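Local coordinates for SusD superfamily protein (PDB 3HDX) that probably binds polysaccharide at the bacterial outer membrane, as a SusD-family protein linked to carbohydrate uptake, at residues 23-28 / 79-84. Residues are numbered along the deposited sequence; the frame is centred on the assembly and turned at random.
Sequences GLTRAA and YAVINA
Thr25 OG1 lies 3.3 Å from Val81 CG1, but its hydrogen bond goes back to Val21 O, one turn earlier on its own helix. The hydroxyl is therefore satisfied within helix 11-30, and toward Val81 it makes only van der Waals contact. This is antiparallel helix packing in the helical, TPR-related scaffold of the SusD family: the N-to-C directions of the short axes of 23-28 and 79-84 differ by 164°, and the axes approach to 8.6 Å. The spacing is close for a helix pair, consistent with the small residues Ala28, Ala80 and Ala84 at the interface. No hydrogen bond links the segments; they meet through van der Waals contact, carbon on carbon and methyl on oxygen.

Val81 is the central wedge, its CA lying 5.4 Å from that of Leu24. With CG1 anti to the backbone N (chi1 173°), one branch is placed against the threonine hydroxyl while CG2 rests against the backbone of helix 11-30, 3.4 Å from Leu24 O. That carbonyl already accepts the helical bond from Ala28 N. CG2 also reaches Leu24 CB at 3.9 Å and, more loosely, the methyl of Ala28. Helix 104-129 packs against both segments, with Leu117 touching Thr25 and Tyr122 touching Ile82.

Leu24 reaches the other way, its extended end (chi2 167°) laying CD1 across one turn of helix 76-91. The packing is tight here, with CD1 only 3.5 Å from Ala84 CB. The same methyl sits 3.6 Å from Ala80 O, the acceptor for Ala84 N.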
ATOM      1  N   GLY A  23       4.637   5.483  13.568  1.00 13.37           N
ATOM      2  CA  GLY A  23       5.869   5.988  12.995  1.00 13.02           C
ATOM      3  C   GLY A  23       6.771   4.916  12.433  1.00 13.79           C
ATOM      4  O   GLY A  23       7.351   5.072  11.350  1.00 15.31           O
ATOM      5  N   LEU A  24       6.888   3.822  13.189  1.00 13.30           N
ATOM      6  CA  LEU A  24       7.678   2.682  12.758  1.00 11.67           C
ATOM      7  C   LEU A  24       7.091   2.044  11.507  1.00 12.82           C
ATOM      8  O   LEU A  24       7.848   1.591  10.653  1.00 13.18           O
ATOM      9  CB  LEU A  24       7.819   1.654  13.884  1.00 12.18           C
ATOM     10  CG  LEU A  24       8.686   2.098  15.072  1.00 13.76           C
ATOM     11  CD1 LEU A  24       8.490   1.137  16.237  1.00 15.48           C
ATOM     12  CD2 LEU A  24      10.142   2.180  14.618  1.00 15.21           C
ATOM     13  N   THR A  25       5.754   1.991  11.425  1.00 13.10           N
ATOM     14  CA  THR A  25       5.081   1.384  10.252  1.00 13.16           C
ATOM     15  C   THR A  25       5.337   2.240   8.998  1.00 13.52           C
ATOM     16  O   THR A  25       5.713   1.733   7.955  1.00 14.10           O
ATOM     17  CB  THR A  25       3.591   1.139  10.473  1.00 12.37           C
ATOM     18  OG1 THR A  25       3.380   0.470  11.742  1.00 13.65           O
ATOM     19  CG2 THR A  25       3.051   0.284   9.313  1.00 12.45           C
ATOM     20  N   ARG A  26       5.241   3.553   9.158  1.00 12.47           N
ATOM     21  CA  ARG A  26       5.559   4.501   8.068  1.00 14.16           C
ATOM     22  C   ARG A  26       7.020   4.291   7.638  1.00 13.74           C
ATOM     23  O   ARG A  26       7.303   4.147   6.463  1.00 13.82           O
ATOM     24  CB  ARG A  26       5.324   5.923   8.529  1.00 16.66           C
ATOM     25  CG  ARG A  26       5.623   6.966   7.483  1.00 20.43           C
ATOM     26  CD  ARG A  26       5.381   8.333   8.010  1.00 24.02           C
ATOM     27  NE  ARG A  26       6.354   8.719   9.059  1.00 29.09           N
ATOM     28  CZ  ARG A  26       6.081   9.059  10.337  1.00 33.51           C
ATOM     29  NH1 ARG A  26       4.841   9.144  10.835  1.00 35.66           N
ATOM     30  NH2 ARG A  26       7.094   9.368  11.153  1.00 35.97           N
ATOM     31  N   ALA A  27       7.930   4.206   8.622  1.00 13.89           N
ATOM     32  CA  ALA A  27       9.348   4.008   8.335  1.00 13.93           C
ATOM     33  C   ALA A  27       9.638   2.708   7.584  1.00 14.30           C
ATOM     34  O   ALA A  27      10.496   2.687   6.685  1.00 13.93           O
ATOM     35  CB  ALA A  27      10.171   4.079   9.613  1.00 15.33           C
ATOM     36  N   ALA A  28       8.901   1.636   7.891  1.00 13.70           N
ATOM     37  CA  ALA A  28       9.110   0.353   7.204  1.00 13.61           C
ATOM     38  C   ALA A  28       8.841   0.458   5.703  1.00 12.80           C
ATOM     39  O   ALA A  28       9.555  -0.097   4.896  1.00 13.66           O
ATOM     40  CB  ALA A  28       8.228  -0.777   7.813  1.00 13.34           C
ATOM     41  N   TYR A  79      10.104  -5.994  11.540  1.00 12.67           N
ATOM     42  CA  TYR A  79      10.125  -6.546  12.904  1.00 12.85           C
ATOM     43  C   TYR A  79      10.146  -5.429  13.956  1.00 12.84           C
ATOM     44  O   TYR A  79       9.614  -5.618  15.054  1.00 13.53           O
ATOM     45  CB  TYR A  79      11.212  -7.608  13.112  1.00 12.79           C
ATOM     46  CG  TYR A  79      10.823  -8.854  12.395  1.00 11.30           C
ATOM     47  CD1 TYR A  79       9.797  -9.658  12.918  1.00 11.19           C
ATOM     48  CD2 TYR A  79      11.428  -9.241  11.215  1.00 12.23           C
ATOM     49  CE1 TYR A  79       9.366 -10.778  12.250  1.00 12.25           C
ATOM     50  CE2 TYR A  79      11.010 -10.356  10.566  1.00 13.35           C
ATOM     51  CZ  TYR A  79       9.984 -11.136  11.087  1.00 13.02           C
ATOM     52  OH  TYR A  79       9.569 -12.215  10.365  1.00 13.66           O
ATOM     53  N   ALA A  80      10.674  -4.238  13.616  1.00 13.47           N
ATOM     54  CA  ALA A  80      10.594  -3.117  14.559  1.00 14.01           C
ATOM     55  C   ALA A  80       9.130  -2.755  14.854  1.00 13.74           C
ATOM     56  O   ALA A  80       8.768  -2.436  15.998  1.00 15.15           O
ATOM     57  CB  ALA A  80      11.382  -1.891  14.062  1.00 14.14           C
ATOM     58  N   VAL A  81       8.292  -2.791  13.813  1.00 12.63           N
ATOM     59  CA  VAL A  81       6.854  -2.527  14.000  1.00 13.00           C
ATOM     60  C   VAL A  81       6.227  -3.618  14.884  1.00 12.35           C
ATOM     61  O   VAL A  81       5.505  -3.336  15.845  1.00 15.10           O
ATOM     62  CB  VAL A  81       6.111  -2.522  12.664  1.00 12.84           C
ATOM     63  CG1 VAL A  81       4.577  -2.416  12.879  1.00 13.75           C
ATOM     64  CG2 VAL A  81       6.649  -1.427  11.731  1.00 13.79           C
ATOM     65  N   ILE A  82       6.458  -4.861  14.479  1.00 13.32           N
ATOM     66  CA  ILE A  82       5.870  -6.045  15.131  1.00 12.70           C
ATOM     67  C   ILE A  82       6.242  -6.059  16.634  1.00 12.81           C
ATOM     68  O   ILE A  82       5.393  -6.237  17.481  1.00 13.22           O
ATOM     69  CB  ILE A  82       6.348  -7.326  14.405  1.00 13.02           C
ATOM     70  CG1 ILE A  82       5.695  -7.392  13.000  1.00 13.77           C
ATOM     71  CG2 ILE A  82       6.078  -8.612  15.232  1.00 13.04           C
ATOM     72  CD1 ILE A  82       6.461  -8.265  11.966  1.00 14.54           C
ATOM     73  N   ASN A  83       7.514  -5.818  16.949  1.00 12.67           N
ATOM     74  CA  ASN A  83       7.979  -5.849  18.328  1.00 13.34           C
ATOM     75  C   ASN A  83       7.391  -4.677  19.149  1.00 13.29           C
ATOM     76  O   ASN A  83       6.946  -4.855  20.301  1.00 13.77           O
ATOM     77  CB  ASN A  83       9.511  -5.858  18.361  1.00 14.80           C
ATOM     78  CG  ASN A  83      10.063  -6.415  19.641  1.00 15.11           C
ATOM     79  OD1 ASN A  83       9.458  -7.300  20.240  1.00 17.60           O
ATOM     80  ND2 ASN A  83      11.233  -5.958  20.023  1.00 18.75           N
ATOM     81  N   ALA A  84       7.375  -3.477  18.573  1.00 14.17           N
ATOM     82  CA  ALA A  84       6.798  -2.315  19.273  1.00 13.77           C
ATOM     83  C   ALA A  84       5.303  -2.546  19.568  1.00 13.13           C
ATOM     84  O   ALA A  84       4.800  -2.208  20.659  1.00 13.42           O
ATOM     85  CB  ALA A  84       7.005  -1.035  18.470  1.00 14.32           C
TER